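PDB 1JL5: outer membrane protein YopM, which acts as an effector that probably alters host cell physiology to promote bacterial survival in host tissues, and assembles as a hollow-cylinder tetramer that binds calcium. Local coordinates for residues 239-250 / 258-269. Residues are numbered along the deposited sequence; the frame is centred on the assembly and turned at random.
With CA (calcium ion), chain B; CA (calcium ion), chain C.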
ATOM      1  N   LEU A 239      -4.051 -21.332 -29.030  1.00 23.46           N
ATOM      2  CA  LEU A 239      -3.759 -20.152 -28.237  1.00 22.01           C
ATOM      3  C   LEU A 239      -4.785 -20.083 -27.119  1.00 21.70           C
ATOM      4  O   LEU A 239      -5.953 -19.784 -27.346  1.00 22.08           O
ATOM      5  CB  LEU A 239      -3.821 -18.899 -29.106  1.00 21.49           C
ATOM      6  CG  LEU A 239      -3.356 -17.607 -28.433  1.00 21.02           C
ATOM      7  CD1 LEU A 239      -2.030 -17.834 -27.711  1.00 21.64           C
ATOM      8  CD2 LEU A 239      -3.214 -16.527 -29.489  1.00 17.76           C
ATOM      9  N   THR A 240      -4.347 -20.372 -25.903  1.00 21.05           N
ATOM     10  CA  THR A 240      -5.254 -20.365 -24.771  1.00 22.19           C
ATOM     11  C   THR A 240      -4.986 -19.205 -23.841  1.00 21.75           C
ATOM     12  O   THR A 240      -5.812 -18.866 -22.999  1.00 22.40           O
ATOM     13  CB  THR A 240      -5.136 -21.663 -23.994  1.00 22.98           C
ATOM     14  OG1 THR A 240      -3.760 -21.898 -23.687  1.00 23.69           O
ATOM     15  CG2 THR A 240      -5.672 -22.825 -24.827  1.00 22.36           C
ATOM     16  N   THR A 241      -3.823 -18.590 -23.988  1.00 21.40           N
ATOM     17  CA  THR A 241      -3.497 -17.467 -23.140  1.00 21.75           C
ATOM     18  C   THR A 241      -3.036 -16.270 -23.917  1.00 20.42           C
ATOM     19  O   THR A 241      -2.102 -16.342 -24.709  1.00 20.90           O
ATOM     20  CB  THR A 241      -2.413 -17.818 -22.120  1.00 22.61           C
ATOM     21  OG1 THR A 241      -2.958 -18.717 -21.153  1.00 26.39           O
ATOM     22  CG2 THR A 241      -1.920 -16.557 -21.413  1.00 23.26           C
ATOM     23  N   ILE A 242      -3.715 -15.161 -23.694  1.00 20.77           N
ATOM     24  CA  ILE A 242      -3.336 -13.931 -24.341  1.00 20.61           C
ATOM     25  C   ILE A 242      -3.269 -12.852 -23.297  1.00 20.47           C
ATOM     26  O   ILE A 242      -4.250 -12.569 -22.619  1.00 21.04           O
ATOM     27  CB  ILE A 242      -4.344 -13.460 -25.394  1.00 20.13           C
ATOM     28  CG1 ILE A 242      -4.346 -14.402 -26.591  1.00 19.98           C
ATOM     29  CG2 ILE A 242      -3.979 -12.035 -25.845  1.00 19.27           C
ATOM     30  CD1 ILE A 242      -5.384 -14.021 -27.619  1.00 20.65           C
ATOM     31  N   TYR A 243      -2.088 -12.275 -23.159  1.00 22.38           N
ATOM     32  CA  TYR A 243      -1.878 -11.169 -22.255  1.00 21.05           C
ATOM     33  C   TYR A 243      -1.477 -10.073 -23.202  1.00 20.15           C
ATOM     34  O   TYR A 243      -0.447 -10.165 -23.864  1.00 20.74           O
ATOM     35  CB  TYR A 243      -0.750 -11.463 -21.271  1.00 21.11           C
ATOM     36  CG  TYR A 243      -1.247 -12.101 -20.003  1.00 22.86           C
ATOM     37  CD1 TYR A 243      -2.014 -13.261 -20.042  1.00 23.48           C
ATOM     38  CD2 TYR A 243      -0.974 -11.532 -18.763  1.00 25.64           C
ATOM     39  CE1 TYR A 243      -2.499 -13.840 -18.883  1.00 24.56           C
ATOM     40  CE2 TYR A 243      -1.458 -12.104 -17.590  1.00 27.42           C
ATOM     41  CZ  TYR A 243      -2.221 -13.258 -17.660  1.00 27.41           C
ATOM     42  OH  TYR A 243      -2.719 -13.826 -16.511  1.00 29.46           O
ATOM     43  N   ALA A 244      -2.324  -9.062 -23.305  1.00 20.04           N
ATOM     44  CA  ALA A 244      -2.055  -7.930 -24.176  1.00 19.01           C
ATOM     45  C   ALA A 244      -2.439  -6.703 -23.373  1.00 18.41           C
ATOM     46  O   ALA A 244      -2.853  -5.676 -23.907  1.00 20.69           O
ATOM     47  CB  ALA A 244      -2.883  -8.033 -25.446  1.00 18.55           C
ATOM     48  N   ASP A 245      -2.310  -6.842 -22.062  1.00 18.63           N
ATOM     49  CA  ASP A 245      -2.615  -5.769 -21.143  1.00 18.00           C
ATOM     50  C   ASP A 245      -1.661  -4.633 -21.440  1.00 19.53           C
ATOM     51  O   ASP A 245      -0.637  -4.821 -22.095  1.00 18.48           O
ATOM     52  CB  ASP A 245      -2.378  -6.223 -19.709  1.00 18.17           C
ATOM     53  CG  ASP A 245      -0.967  -6.741 -19.503  1.00 21.41           C
ATOM     54  OD1 ASP A 245      -0.663  -7.842 -20.009  1.00 22.28           O
ATOM     55  OD2 ASP A 245      -0.157  -6.044 -18.857  1.00 21.99           O
ATOM     56  N   ASN A 246      -2.013  -3.448 -20.966  1.00 18.32           N
ATOM     57  CA  ASN A 246      -1.149  -2.302 -21.119  1.00 18.65           C
ATOM     58  C   ASN A 246      -0.616  -2.080 -22.504  1.00 18.50           C
ATOM     59  O   ASN A 246       0.584  -1.923 -22.711  1.00 19.42           O
ATOM     60  CB  ASN A 246      -0.002  -2.418 -20.132  1.00 16.84           C
ATOM     61  CG  ASN A 246      -0.474  -2.281 -18.727  1.00 18.27           C
ATOM     62  OD1 ASN A 246      -0.903  -1.205 -18.327  1.00 18.51           O
ATOM     63  ND2 ASN A 246      -0.433  -3.369 -17.968  1.00 17.87           N
ATOM     64  N   ASN A 247      -1.524  -2.071 -23.459  1.00 19.24           N
ATOM     65  CA  ASN A 247      -1.147  -1.818 -24.822  1.00 20.43           C
ATOM     66  C   ASN A 247      -2.022  -0.692 -25.303  1.00 19.86           C
ATOM     67  O   ASN A 247      -2.530   0.087 -24.500  1.00 19.49           O
ATOM     68  CB  ASN A 247      -1.316  -3.076 -25.660  1.00 20.05           C
ATOM     69  CG  ASN A 247      -0.122  -3.989 -25.545  1.00 21.28           C
ATOM     70  OD1 ASN A 247       0.981  -3.615 -25.934  1.00 21.32           O
ATOM     71  ND2 ASN A 247      -0.323  -5.178 -24.990  1.00 18.40           N
ATOM     72  N   LEU A 248      -2.192  -0.598 -26.610  1.00 21.20           N
ATOM     73  CA  LEU A 248      -3.004   0.458 -27.175  1.00 21.85           C
ATOM     74  C   LEU A 248      -4.142  -0.168 -27.946  1.00 21.93           C
ATOM     75  O   LEU A 248      -4.524   0.306 -29.009  1.00 24.32           O
ATOM     76  CB  LEU A 248      -2.144   1.319 -28.090  1.00 22.93           C
ATOM     77  CG  LEU A 248      -1.000   1.984 -27.330  1.00 24.87           C
ATOM     78  CD1 LEU A 248      -0.033   2.635 -28.307  1.00 25.89           C
ATOM     79  CD2 LEU A 248      -1.581   3.004 -26.370  1.00 24.32           C
ATOM     80  N   LEU A 249      -4.685  -1.243 -27.394  1.00 21.34           N
ATOM     81  CA  LEU A 249      -5.780  -1.943 -28.036  1.00 21.86           C
ATOM     82  C   LEU A 249      -7.091  -1.200 -27.877  1.00 21.51           C
ATOM     83  O   LEU A 249      -7.439  -0.777 -26.777  1.00 22.13           O
ATOM     84  CB  LEU A 249      -5.911  -3.343 -27.451  1.00 19.60           C
ATOM     85  CG  LEU A 249      -4.662  -4.216 -27.548  1.00 19.11           C
ATOM     86  CD1 LEU A 249      -4.958  -5.587 -26.941  1.00 18.51           C
ATOM     87  CD2 LEU A 249      -4.228  -4.341 -29.007  1.00 18.73           C
ATOM     88  N   LYS A 250      -7.809  -1.038 -28.982  1.00 22.96           N
ATOM     89  CA  LYS A 250      -9.108  -0.370 -28.973  1.00 24.95           C
ATOM     90  C   LYS A 250     -10.136  -1.476 -29.157  1.00 23.72           C
ATOM     91  O   LYS A 250     -11.303  -1.339 -28.800  1.00 24.01           O
ATOM     92  CB  LYS A 250      -9.233   0.621 -30.133  1.00 28.98           C
ATOM     93  CG  LYS A 250      -8.107   1.623 -30.257  1.00 35.34           C
ATOM     94  CD  LYS A 250      -6.864   0.964 -30.835  1.00 41.93           C
ATOM     95  CE  LYS A 250      -5.735   1.961 -31.020  1.00 42.02           C
ATOM     96  NZ  LYS A 250      -4.497   1.276 -31.477  1.00 44.94           N
ATOM     97  N   SER A 258     -10.213 -21.327 -28.560  1.00 24.18           N
ATOM     98  CA  SER A 258     -10.067 -22.044 -27.306  1.00 24.86           C
ATOM     99  C   SER A 258      -9.367 -21.202 -26.260  1.00 23.52           C
ATOM    100  O   SER A 258      -8.793 -21.724 -25.309  1.00 22.58           O
ATOM    101  CB  SER A 258      -9.299 -23.341 -27.534  1.00 26.22           C
ATOM    102  OG  SER A 258     -10.031 -24.194 -28.391  1.00 30.82           O
ATOM    103  N   LEU A 259      -9.418 -19.891 -26.439  1.00 23.74           N
ATOM    104  CA  LEU A 259      -8.782 -18.992 -25.497  1.00 22.68           C
ATOM    105  C   LEU A 259      -9.291 -19.294 -24.100  1.00 21.78           C
ATOM    106  O   LEU A 259     -10.492 -19.447 -23.884  1.00 20.87           O
ATOM    107  CB  LEU A 259      -9.102 -17.544 -25.851  1.00 22.54           C
ATOM    108  CG  LEU A 259      -8.291 -16.522 -25.057  1.00 21.05           C
ATOM    109  CD1 LEU A 259      -6.814 -16.690 -25.392  1.00 19.02           C
ATOM    110  CD2 LEU A 259      -8.763 -15.122 -25.402  1.00 21.27           C
ATOM    111  N   GLU A 260      -8.376 -19.382 -23.148  1.00 21.48           N
ATOM    112  CA  GLU A 260      -8.759 -19.664 -21.771  1.00 23.02           C
ATOM    113  C   GLU A 260      -8.483 -18.473 -20.881  1.00 21.54           C
ATOM    114  O   GLU A 260      -9.229 -18.185 -19.948  1.00 23.64           O
ATOM    115  CB  GLU A 260      -7.975 -20.851 -21.247  1.00 22.85           C
ATOM    116  CG  GLU A 260      -8.360 -22.160 -21.880  1.00 28.26           C
ATOM    117  CD  GLU A 260      -7.391 -23.252 -21.526  1.00 28.56           C
ATOM    118  OE1 GLU A 260      -6.929 -23.276 -20.370  1.00 31.04           O
ATOM    119  OE2 GLU A 260      -7.095 -24.087 -22.400  1.00 32.94           O
ATOM    120  N   ALA A 261      -7.388 -17.790 -21.166  1.00 20.78           N
ATOM    121  CA  ALA A 261      -7.007 -16.648 -20.369  1.00 21.38           C
ATOM    122  C   ALA A 261      -6.779 -15.456 -21.259  1.00 20.18           C
ATOM    123  O   ALA A 261      -5.982 -15.495 -22.198  1.00 20.33           O
ATOM    124  CB  ALA A 261      -5.744 -16.959 -19.567  1.00 18.88           C
ATOM    125  N   LEU A 262      -7.506 -14.393 -20.967  1.00 20.08           N
ATOM    126  CA  LEU A 262      -7.366 -13.180 -21.730  1.00 19.39           C
ATOM    127  C   LEU A 262      -7.149 -12.047 -20.763  1.00 19.33           C
ATOM    128  O   LEU A 262      -8.014 -11.730 -19.950  1.00 19.78           O
ATOM    129  CB  LEU A 262      -8.613 -12.901 -22.564  1.00 19.21           C
ATOM    130  CG  LEU A 262      -8.554 -11.580 -23.331  1.00 19.05           C
ATOM    131  CD1 LEU A 262      -7.380 -11.596 -24.295  1.00 20.11           C
ATOM    132  CD2 LEU A 262      -9.856 -11.354 -24.068  1.00 18.86           C
ATOM    133  N   ASN A 263      -5.968 -11.463 -20.823  1.00 18.43           N
ATOM    134  CA  ASN A 263      -5.691 -10.333 -19.982  1.00 18.90           C
ATOM    135  C   ASN A 263      -5.395  -9.201 -20.936  1.00 17.29           C
ATOM    136  O   ASN A 263      -4.390  -9.215 -21.636  1.00 17.85           O
ATOM    137  CB  ASN A 263      -4.485 -10.561 -19.088  1.00 19.59           C
ATOM    138  CG  ASN A 263      -4.273  -9.417 -18.141  1.00 20.75           C
ATOM    139  OD1 ASN A 263      -4.545  -8.266 -18.480  1.00 23.44           O
ATOM    140  ND2 ASN A 263      -3.788  -9.714 -16.950  1.00 22.41           N
ATOM    141  N   VAL A 264      -6.302  -8.240 -20.991  1.00 16.69           N
ATOM    142  CA  VAL A 264      -6.114  -7.091 -21.853  1.00 17.64           C
ATOM    143  C   VAL A 264      -6.293  -5.894 -20.955  1.00 16.86           C
ATOM    144  O   VAL A 264      -6.789  -4.846 -21.359  1.00 20.34           O
ATOM    145  CB  VAL A 264      -7.138  -7.066 -22.979  1.00 15.95           C
ATOM    146  CG1 VAL A 264      -6.791  -8.135 -23.989  1.00 14.96           C
ATOM    147  CG2 VAL A 264      -8.531  -7.282 -22.415  1.00 14.93           C
ATOM    148  N   ARG A 265      -5.886  -6.090 -19.711  1.00 17.26           N
ATOM    149  CA  ARG A 265      -5.972  -5.061 -18.706  1.00 18.88           C
ATOM    150  C   ARG A 265      -5.322  -3.811 -19.249  1.00 17.05           C
ATOM    151  O   ARG A 265      -4.293  -3.864 -19.917  1.00 15.64           O
ATOM    152  CB  ARG A 265      -5.254  -5.503 -17.434  1.00 20.32           C
ATOM    153  CG  ARG A 265      -5.016  -4.396 -16.424  1.00 25.25           C
ATOM    154  CD  ARG A 265      -4.333  -4.976 -15.203  1.00 28.69           C
ATOM    155  NE  ARG A 265      -3.829  -3.961 -14.284  1.00 34.88           N
ATOM    156  CZ  ARG A 265      -4.581  -3.245 -13.457  1.00 36.90           C
ATOM    157  NH1 ARG A 265      -5.899  -3.417 -13.416  1.00 36.46           N
ATOM    158  NH2 ARG A 265      -4.006  -2.356 -12.655  1.00 36.58           N
ATOM    159  N   ASP A 266      -5.951  -2.689 -18.956  1.00 16.54           N
ATOM    160  CA  ASP A 266      -5.457  -1.408 -19.373  1.00 15.61           C
ATOM    161  C   ASP A 266      -5.227  -1.302 -20.861  1.00 16.76           C
ATOM    162  O   ASP A 266      -4.097  -1.354 -21.362  1.00 15.56           O
ATOM    163  CB  ASP A 266      -4.169  -1.058 -18.642  1.00 16.20           C
ATOM    164  CG  ASP A 266      -3.840   0.403 -18.768  1.00 17.42           C
ATOM    165  OD1 ASP A 266      -4.538   1.083 -19.547  1.00 18.69           O
ATOM    166  OD2 ASP A 266      -2.900   0.871 -18.104  1.00 18.02           O
ATOM    167  N   ASN A 267      -6.332  -1.174 -21.566  1.00 16.13           N
ATOM    168  CA  ASN A 267      -6.309  -0.986 -22.992  1.00 18.40           C
ATOM    169  C   ASN A 267      -7.472  -0.064 -23.206  1.00 17.76           C
ATOM    170  O   ASN A 267      -7.984   0.508 -22.254  1.00 17.68           O
ATOM    171  CB  ASN A 267      -6.463  -2.311 -23.725  1.00 18.16           C
ATOM    172  CG  ASN A 267      -5.138  -3.011 -23.895  1.00 18.33           C
ATOM    173  OD1 ASN A 267      -4.273  -2.536 -24.631  1.00 18.61           O
ATOM    174  ND2 ASN A 267      -4.955  -4.131 -23.197  1.00 15.95           N
ATOM    175  N   TYR A 268      -7.909   0.084 -24.437  1.00 18.92           N
ATOM    176  CA  TYR A 268      -8.988   1.007 -24.679  1.00 19.31           C
ATOM    177  C   TYR A 268     -10.193   0.255 -25.169  1.00 19.13           C
ATOM    178  O   TYR A 268     -10.877   0.697 -26.085  1.00 20.28           O
ATOM    179  CB  TYR A 268      -8.544   2.024 -25.716  1.00 19.61           C
ATOM    180  CG  TYR A 268      -9.230   3.348 -25.568  1.00 21.59           C
ATOM    181  CD1 TYR A 268      -9.013   4.138 -24.442  1.00 21.08           C
ATOM    182  CD2 TYR A 268     -10.074   3.827 -26.564  1.00 19.50           C
ATOM    183  CE1 TYR A 268      -9.615   5.380 -24.314  1.00 23.91           C
ATOM    184  CE2 TYR A 268     -10.683   5.064 -26.445  1.00 22.05           C
ATOM    185  CZ  TYR A 268     -10.448   5.832 -25.322  1.00 21.88           C
ATOM    186  OH  TYR A 268     -11.046   7.052 -25.208  1.00 26.14           O
ATOM    187  N   LEU A 269     -10.453  -0.886 -24.547  1.00 18.95           N
ATOM    188  CA  LEU A 269     -11.563  -1.716 -24.953  1.00 18.06           C
ATOM    189  C   LEU A 269     -12.889  -1.278 -24.385  1.00 18.58           C
ATOM    190  O   LEU A 269     -13.033  -1.049 -23.190  1.00 19.13           O
ATOM    191  CB  LEU A 269     -11.297  -3.161 -24.559  1.00 19.76           C
ATOM    192  CG  LEU A 269     -10.026  -3.750 -25.157  1.00 17.13           C
ATOM    193  CD1 LEU A 269      -9.832  -5.149 -24.611  1.00 18.80           C
ATOM    194  CD2 LEU A 269     -10.126  -3.762 -26.677  1.00 15.75           C
TER
HETATM  195 CA    CA B2001      -1.193   0.404 -17.112  1.00 18.84          CA
HETATM  196 CA    CA C2002      -5.378   3.162 -19.572  1.00 19.20          CA
HETATM  197  O   HOH W   1      -3.084 -11.656 -14.947  1.00 58.43           O
HETATM  198  O   HOH W   2      -1.160  -3.462 -15.175  1.00 36.41           O
HETATM  199  O   HOH W   3     -12.549   1.081 -28.017  1.00 33.16           O
HETATM  200  O   HOH W   4      -3.126   3.356 -18.888  1.00 15.32           O
HETATM  201  O   HOH W   5       0.526  -0.227 -15.854  1.00 24.95           O
HETATM  202  O   HOH W   6      -2.549  -0.571 -15.668  1.00 20.04           O
HETATM  203  O   HOH W   7      -0.075   1.963 -18.422  1.00 22.45           O
HETATM  204  O   HOH W   8      -5.822   2.673 -17.363  1.00 19.09           O
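With CG beside its backbone N (chi1 -85°), N267 sends its amide into the turn of residues 244-249, while D266, whose CG lies anti to N (chi1 -164°), holds its carboxylate beside the amide of N246. These two neighbours illustrate how adjacent leucine-rich repeats are joined. N267 belongs to the asparagine ladder of the solenoid: its ND2 gives one N-H to A244 O at 2.7 Å and the other to V264 O of its own repeat, both nearly in the amide plane, and its OD1 accepts from L249 N at 3.1 Å. A244 O also takes N247 ND2, the preceding rung, and the two donors reach it from opposite faces of the carbonyl plane. Strands 241-243 and 261-263 run parallel, zipped by I242 N to A261 O, N263 N to I242 O and A244 N to N263 O. On the I242 side of these strands, I242 CG1 meets L259 CD1 at 3.6 Å and L262 CD1 lies against I242 CB. On the other side, N263 CB sits 3.5 Å over the centre of the Y243 ring, a CH-pi contact. N263 OD1 closes an Asx turn with R265 N, and one water joins N263 ND2 to Y243 OH. N246 OD1 and D266 OD2 bind one calcium ion, each at 2.0 Å; D266 OD1 reaches a second at 2.2 Å. N326 of the second subunit shares the first ion, and N307 and E308 of that subunit help bind the second. Buried amides thus tie repeat to repeat, while calcium probably offsets the carboxylate charge where subunits meet.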